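Local structure of putative alcohol dehydrogenase (Sinorhizobium meliloti, 4J6F) at residues 85-88 / 92-95; 78-83 / 95-100. The protein is probably a zinc-binding, NAD(P)-dependent alcohol dehydrogenase of the medium-chain family, which would interconvert alcohols and aldehydes or ketones. One frame throughout, in Å; residues are numbered along the deposited sequence.

Contact 1: 85-88 / 92-95; sequences YGTE and SAVS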
ATOM      1  N   TYR A  85      15.767  11.368  -9.023  1.00 31.18           N
ATOM      2  CA  TYR A  85      15.009  10.205  -8.527  1.00 29.97           C
ATOM      3  C   TYR A  85      15.602   9.616  -7.266  1.00 31.22           C
ATOM      4  O   TYR A  85      14.945   8.846  -6.563  1.00 31.33           O
ATOM      5  CB  TYR A  85      14.815   9.138  -9.609  1.00 27.93           C
ATOM      6  CG  TYR A  85      13.829   9.578 -10.655  1.00 29.24           C
ATOM      7  CD1 TYR A  85      12.455   9.417 -10.457  1.00 30.33           C
ATOM      8  CD2 TYR A  85      14.257  10.195 -11.834  1.00 29.07           C
ATOM      9  CE1 TYR A  85      11.540   9.841 -11.411  1.00 28.56           C
ATOM     10  CE2 TYR A  85      13.343  10.617 -12.790  1.00 28.49           C
ATOM     11  CZ  TYR A  85      11.992  10.440 -12.567  1.00 28.61           C
ATOM     12  OH  TYR A  85      11.088  10.860 -13.509  1.00 30.62           O
ATOM     13  N   GLY A  86      16.840  10.002  -6.975  1.00 33.25           N
ATOM     14  CA  GLY A  86      17.550   9.486  -5.812  1.00 34.41           C
ATOM     15  C   GLY A  86      17.770   7.988  -5.897  1.00 34.91           C
ATOM     16  O   GLY A  86      17.378   7.330  -6.879  1.00 33.39           O
ATOM     17  N   THR A  87      18.403   7.450  -4.860  1.00 35.70           N
ATOM     18  CA  THR A  87      18.657   6.016  -4.760  1.00 35.72           C
ATOM     19  C   THR A  87      18.056   5.486  -3.466  1.00 33.95           C
ATOM     20  O   THR A  87      17.767   6.251  -2.546  1.00 33.16           O
ATOM     21  CB  THR A  87      20.172   5.690  -4.799  1.00 36.75           C
ATOM     22  OG1 THR A  87      20.794   6.140  -3.587  1.00 40.60           O
ATOM     23  CG2 THR A  87      20.856   6.358  -5.989  1.00 33.62           C
ATOM     24  N   GLU A  88      17.881   4.173  -3.403  1.00 34.56           N
ATOM     25  CA  GLU A  88      17.373   3.499  -2.215  1.00 35.44           C
ATOM     26  C   GLU A  88      18.187   3.801  -0.955  1.00 40.59           C
ATOM     27  O   GLU A  88      17.626   3.949   0.120  1.00 40.72           O
ATOM     28  CB  GLU A  88      17.356   1.994  -2.462  1.00 36.48           C
ATOM     29  CG  GLU A  88      16.394   1.570  -3.553  1.00 38.96           C
ATOM     30  CD  GLU A  88      16.607   0.148  -4.021  1.00 43.88           C
ATOM     31  OE1 GLU A  88      15.719  -0.356  -4.758  1.00 44.36           O
ATOM     32  OE2 GLU A  88      17.653  -0.458  -3.662  1.00 45.66           O
ATOM     33  N   SER A  92      18.765  11.645  -1.769  1.00 34.10           N
ATOM     34  CA  SER A  92      19.135  12.942  -2.310  1.00 35.10           C
ATOM     35  C   SER A  92      20.251  12.828  -3.320  1.00 34.01           C
ATOM     36  O   SER A  92      20.675  13.837  -3.861  1.00 34.92           O
ATOM     37  CB  SER A  92      19.539  13.909  -1.198  1.00 38.02           C
ATOM     38  OG  SER A  92      20.648  13.392  -0.490  1.00 39.48           O
ATOM     39  N   ALA A  93      20.724  11.606  -3.566  1.00 33.75           N
ATOM     40  CA  ALA A  93      21.734  11.347  -4.596  1.00 35.16           C
ATOM     41  C   ALA A  93      21.159  11.563  -6.000  1.00 34.82           C
ATOM     42  O   ALA A  93      19.931  11.462  -6.202  1.00 33.83           O
ATOM     43  CB  ALA A  93      22.291   9.935  -4.454  1.00 35.55           C
ATOM     44  N   VAL A  94      22.025  11.879  -6.964  1.00 35.67           N
ATOM     45  CA  VAL A  94      21.545  12.018  -8.350  1.00 37.18           C
ATOM     46  C   VAL A  94      21.455  10.654  -9.068  1.00 39.00           C
ATOM     47  O   VAL A  94      22.393   9.859  -9.031  1.00 41.99           O
ATOM     48  CB  VAL A  94      22.270  13.127  -9.179  1.00 33.18           C
ATOM     49  CG1 VAL A  94      23.160  13.973  -8.294  1.00 32.31           C
ATOM     50  CG2 VAL A  94      23.042  12.542 -10.346  1.00 32.73           C
ATOM     51  N   SER A  95      20.313  10.397  -9.704  1.00 38.23           N
ATOM     52  CA  SER A  95      20.028   9.100 -10.329  1.00 40.80           C
ATOM     53  C   SER A  95      18.868   9.265 -11.308  1.00 37.33           C
ATOM     54  O   SER A  95      17.960  10.039 -11.023  1.00 38.83           O
ATOM     55  CB  SER A  95      19.627   8.099  -9.229  1.00 42.19           C
ATOM     56  OG  SER A  95      19.755   6.749  -9.638  1.00 41.32           O
TER
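Tyr85 and Gly86 run beside Ala93 and Ser95 where one long loop folds back on itself, with the CA atoms of Gly86 and Ala93 4.7 Å apart. Neither segment is a regular strand. A single backbone hydrogen bond links them, from Tyr85 N to Ser95 O at 3.3 Å. It is long but fairly straight, with an N-H...O angle of 156°. Next to it Gly86 CA lies 3.1 Å from Ala93 O, in line for a CA-H...O contact. Gly86 has a positive phi of 63°, a conformation that glycine adopts easily.

The Tyr85 side chain touches the other segment near its base. With CG beside the backbone N (chi1 -72°), the ring stays close to the acceptor used by the main chain. Ser95 O lies in the ring plane, at the edge, 3.8 Å from Tyr85 CD2. The same oxygen therefore meets both an N-H and an aromatic edge. The phenol OH lies at the far end of the ring and bonds to Thr76 OG1.

Thr87 meets Ala93 and Ser95 with its methyl branch. Its CG2 is 4.1 Å from Ala93 CB and 3.8 Å from Ser95 OG. Thr87 OG1 is used within the loop, where it bonds to Asp90 N. Ser95 points its CB at the first segment, 3.3 Å from Gly86 O. Its hydroxyl makes a weak hydrogen bond to Thr96 O.

The packing is made by the methyl groups of Thr87 and Ala93 and by the CB of Ser95. The polar link is main chain to main chain: one long N-H...O bond and one CA-H...O contact. The hydroxyls of Tyr85 and Thr87 bond instead to Thr76 and Asp90, outside this pairing.

Contact 2: 78-83 / 95-100; sequences VWVREG and STWRRH
Val80, on the last turn of helix 75-82, packs on Thr96 and Trp97 of a later loop; the helix ends in a Schellman motif. Gly83 is the C-prime residue of that motif. Its positive phi turns the chain out of the helix. The helix and the loop it packs on both lie in the GroES-like domain.

The two methyls of Val80 go to different partners. CG1 stands anti to the backbone N (chi1 165°) and touches Thr96 CG2 at 3.9 Å. The two side chains meet at a slant, methyl to methyl. CG2 takes the other branch and meets Trp97 CD1, also at 3.9 Å. Val80 and Trp97 run alongside each other in the same direction. The valine methyl comes in at the edge of the indole, near its plane, so it does not cover a ring face.

One face of the indole carries Arg98 CB, 4.1 Å above the plane and over its centre. Among other aromatic residues, Tyr153 meets Trp97 with nearly parallel planes, His156 at a steeper tilt, and Tyr85 edge-to-face. Leu320 of the second subunit packs on the same tryptophan, so Trp97 touches helix 75-82, strand 152-153 and the second subunit.

The backbone closes the contact at the helix end, where the CA atoms of Gly83 and Ser95 are 4.5 Å apart. Ser95 N donates to Gly83 O at 2.8 Å, with an N-H...O angle of 164°. The donor approaches well to the side of the carbonyl: the C=O...N angle is 121°, and Ser95 N is tilted out of the carbonyl plane.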
ATOM      1  N   VAL A  78      12.039  16.472 -16.886  1.00 26.95           N
ATOM      2  CA  VAL A  78      12.736  17.347 -15.967  1.00 25.90           C
ATOM      3  C   VAL A  78      13.511  16.511 -14.964  1.00 26.83           C
ATOM      4  O   VAL A  78      14.719  16.677 -14.814  1.00 28.15           O
ATOM      5  CB  VAL A  78      11.733  18.277 -15.239  1.00 24.45           C
ATOM      6  CG1 VAL A  78      12.401  19.059 -14.125  1.00 25.29           C
ATOM      7  CG2 VAL A  78      11.102  19.245 -16.214  1.00 23.48           C
ATOM      8  N   TRP A  79      12.825  15.596 -14.294  1.00 26.40           N
ATOM      9  CA  TRP A  79      13.488  14.774 -13.287  1.00 26.77           C
ATOM     10  C   TRP A  79      14.628  13.918 -13.823  1.00 26.22           C
ATOM     11  O   TRP A  79      15.646  13.773 -13.148  1.00 27.96           O
ATOM     12  CB  TRP A  79      12.483  13.943 -12.493  1.00 26.95           C
ATOM     13  CG  TRP A  79      11.624  14.795 -11.594  1.00 29.80           C
ATOM     14  CD1 TRP A  79      12.001  15.939 -10.894  1.00 31.80           C
ATOM     15  CD2 TRP A  79      10.257  14.575 -11.277  1.00 29.28           C
ATOM     16  NE1 TRP A  79      10.931  16.435 -10.178  1.00 31.14           N
ATOM     17  CE2 TRP A  79       9.852  15.612 -10.391  1.00 31.23           C
ATOM     18  CE3 TRP A  79       9.331  13.606 -11.651  1.00 31.46           C
ATOM     19  CZ2 TRP A  79       8.557  15.693  -9.882  1.00 34.60           C
ATOM     20  CZ3 TRP A  79       8.032  13.687 -11.142  1.00 36.96           C
ATOM     21  CH2 TRP A  79       7.660  14.722 -10.264  1.00 37.09           C
ATOM     22  N   VAL A  80      14.490  13.378 -15.031  1.00 23.90           N
ATOM     23  CA  VAL A  80      15.599  12.633 -15.622  1.00 23.77           C
ATOM     24  C   VAL A  80      16.793  13.566 -15.828  1.00 26.83           C
ATOM     25  O   VAL A  80      17.919  13.207 -15.519  1.00 28.11           O
ATOM     26  CB  VAL A  80      15.204  11.933 -16.935  1.00 22.15           C
ATOM     27  CG1 VAL A  80      16.425  11.482 -17.714  1.00 22.03           C
ATOM     28  CG2 VAL A  80      14.306  10.746 -16.650  1.00 21.51           C
ATOM     29  N   ARG A  81      16.542  14.775 -16.322  1.00 27.89           N
ATOM     30  CA  ARG A  81      17.617  15.721 -16.587  1.00 29.05           C
ATOM     31  C   ARG A  81      18.302  16.107 -15.294  1.00 32.44           C
ATOM     32  O   ARG A  81      19.524  16.106 -15.224  1.00 36.33           O
ATOM     33  CB  ARG A  81      17.073  16.954 -17.288  1.00 28.31           C
ATOM     34  CG  ARG A  81      18.118  17.950 -17.765  1.00 27.79           C
ATOM     35  CD  ARG A  81      17.449  19.283 -18.054  1.00 27.19           C
ATOM     36  NE  ARG A  81      17.231  19.985 -16.794  1.00 28.30           N
ATOM     37  CZ  ARG A  81      16.147  20.687 -16.482  1.00 28.70           C
ATOM     38  NH1 ARG A  81      15.146  20.808 -17.338  1.00 27.38           N
ATOM     39  NH2 ARG A  81      16.066  21.276 -15.296  1.00 31.40           N
ATOM     40  N   GLU A  82      17.521  16.420 -14.263  1.00 32.97           N
ATOM     41  CA  GLU A  82      18.085  16.762 -12.946  1.00 33.45           C
ATOM     42  C   GLU A  82      18.723  15.570 -12.226  1.00 33.50           C
ATOM     43  O   GLU A  82      19.576  15.768 -11.371  1.00 34.66           O
ATOM     44  CB  GLU A  82      17.032  17.405 -12.049  1.00 33.87           C
ATOM     45  CG  GLU A  82      16.382  18.609 -12.695  1.00 39.52           C
ATOM     46  CD  GLU A  82      15.378  19.311 -11.801  1.00 45.22           C
ATOM     47  OE1 GLU A  82      14.515  18.627 -11.217  1.00 44.58           O
ATOM     48  OE2 GLU A  82      15.449  20.557 -11.692  1.00 49.91           O
ATOM     49  N   GLY A  83      18.325  14.344 -12.579  1.00 31.84           N
ATOM     50  CA  GLY A  83      18.768  13.146 -11.867  1.00 30.78           C
ATOM     51  C   GLY A  83      18.088  13.095 -10.509  1.00 31.94           C
ATOM     52  O   GLY A  83      18.653  12.629  -9.514  1.00 34.38           O
ATOM     53  N   SER A  95      20.313  10.397  -9.704  1.00 38.23           N
ATOM     54  CA  SER A  95      20.028   9.100 -10.329  1.00 40.80           C
ATOM     55  C   SER A  95      18.868   9.265 -11.308  1.00 37.33           C
ATOM     56  O   SER A  95      17.960  10.039 -11.023  1.00 38.83           O
ATOM     57  CB  SER A  95      19.627   8.099  -9.229  1.00 42.19           C
ATOM     58  OG  SER A  95      19.755   6.749  -9.638  1.00 41.32           O
ATOM     59  N   THR A  96      18.845   8.505 -12.392  1.00 34.96           N
ATOM     60  CA  THR A  96      17.647   8.369 -13.212  1.00 35.96           C
ATOM     61  C   THR A  96      16.679   7.459 -12.491  1.00 38.43           C
ATOM     62  O   THR A  96      17.026   6.849 -11.497  1.00 39.03           O
ATOM     63  CB  THR A  96      17.906   7.765 -14.598  1.00 36.04           C
ATOM     64  OG1 THR A  96      18.894   6.741 -14.503  1.00 35.52           O
ATOM     65  CG2 THR A  96      18.361   8.823 -15.554  1.00 39.08           C
ATOM     66  N   TRP A  97      15.447   7.407 -12.966  1.00 40.45           N
ATOM     67  CA  TRP A  97      14.434   6.616 -12.309  1.00 43.23           C
ATOM     68  C   TRP A  97      14.779   5.143 -12.418  1.00 42.10           C
ATOM     69  O   TRP A  97      14.403   4.338 -11.549  1.00 42.42           O
ATOM     70  CB  TRP A  97      13.064   6.905 -12.909  1.00 46.19           C
ATOM     71  CG  TRP A  97      12.937   6.452 -14.301  1.00 45.80           C
ATOM     72  CD1 TRP A  97      13.249   7.156 -15.406  1.00 45.34           C
ATOM     73  CD2 TRP A  97      12.466   5.173 -14.744  1.00 47.70           C
ATOM     74  NE1 TRP A  97      13.001   6.401 -16.526  1.00 48.38           N
ATOM     75  CE2 TRP A  97      12.519   5.177 -16.144  1.00 46.60           C
ATOM     76  CE3 TRP A  97      12.005   4.024 -14.089  1.00 51.77           C
ATOM     77  CZ2 TRP A  97      12.124   4.084 -16.912  1.00 46.45           C
ATOM     78  CZ3 TRP A  97      11.616   2.936 -14.852  1.00 52.96           C
ATOM     79  CH2 TRP A  97      11.673   2.978 -16.251  1.00 48.99           C
ATOM     80  N   ARG A  98      15.503   4.787 -13.476  1.00 38.63           N
ATOM     81  CA  ARG A  98      15.832   3.393 -13.669  1.00 37.90           C
ATOM     82  C   ARG A  98      17.023   3.031 -12.806  1.00 40.50           C
ATOM     83  O   ARG A  98      18.120   2.804 -13.315  1.00 46.25           O
ATOM     84  CB  ARG A  98      16.055   3.061 -15.136  1.00 35.22           C
ATOM     85  CG  ARG A  98      15.536   1.682 -15.476  1.00 33.84           C
ATOM     86  CD  ARG A  98      15.286   1.553 -16.960  1.00 36.55           C
ATOM     87  NE  ARG A  98      14.562   0.327 -17.279  1.00 37.55           N
ATOM     88  CZ  ARG A  98      15.129  -0.860 -17.492  1.00 37.00           C
ATOM     89  NH1 ARG A  98      14.363  -1.910 -17.771  1.00 36.54           N
ATOM     90  NH2 ARG A  98      16.450  -1.001 -17.427  1.00 35.66           N
ATOM     91  N   ARG A  99      16.786   2.971 -11.497  1.00 37.40           N
ATOM     92  CA  ARG A  99      17.855   2.790 -10.512  1.00 36.28           C
ATOM     93  C   ARG A  99      18.701   1.528 -10.723  1.00 41.91           C
ATOM     94  O   ARG A  99      19.877   1.529 -10.393  1.00 42.92           O
ATOM     95  CB  ARG A  99      17.298   2.802  -9.090  1.00 31.93           C
ATOM     96  CG  ARG A  99      16.714   4.130  -8.631  1.00 30.52           C
ATOM     97  CD  ARG A  99      15.822   3.932  -7.408  1.00 29.14           C
ATOM     98  NE  ARG A  99      15.535   5.156  -6.653  1.00 28.78           N
ATOM     99  CZ  ARG A  99      14.857   5.185  -5.499  1.00 28.96           C
ATOM    100  NH1 ARG A  99      14.371   4.056  -4.960  1.00 26.68           N
ATOM    101  NH2 ARG A  99      14.646   6.346  -4.885  1.00 28.74           N
ATOM    102  N   HIS A 100      18.119   0.464 -11.274  1.00 46.88           N
ATOM    103  CA  HIS A 100      18.830  -0.818 -11.309  1.00 51.24           C
ATOM    104  C   HIS A 100      19.174  -1.353 -12.700  1.00 58.96           C
ATOM    105  O   HIS A 100      19.674  -2.468 -12.835  1.00 69.29           O
ATOM    106  CB  HIS A 100      18.091  -1.859 -10.460  1.00 50.57           C
ATOM    107  CG  HIS A 100      18.000  -1.479  -9.015  1.00 51.96           C
ATOM    108  ND1 HIS A 100      19.051  -1.638  -8.137  1.00 53.53           N
ATOM    109  CD2 HIS A 100      17.000  -0.905  -8.306  1.00 50.05           C
ATOM    110  CE1 HIS A 100      18.698  -1.190  -6.946  1.00 55.17           C
ATOM    111  NE2 HIS A 100      17.457  -0.739  -7.023  1.00 53.74           N
TER

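Contacts 1 and 2 share Ser95, and their centres are about 8 Å apart. This residue uses its two backbone polar atoms in turn, O in contact 1 and N in contact 2. Two probable hydrogen bonds also join the contacts: Arg99 NE to Gly86 O at 2.9 Å, and His100 NE2 to Glu88 OE1 at 2.9 Å. Arg99 NH2 also bonds to Tyr85 O, and the same guanidinium forms a salt bridge with Asp314 of the second subunit. Both contacts thus touch the second subunit. A bound glycerol lies about 4 Å from the Tyr85 side chain, and one lies about 3 Å from that of Trp97; such molecules probably come from the crystallisation liquor, but can mark pockets.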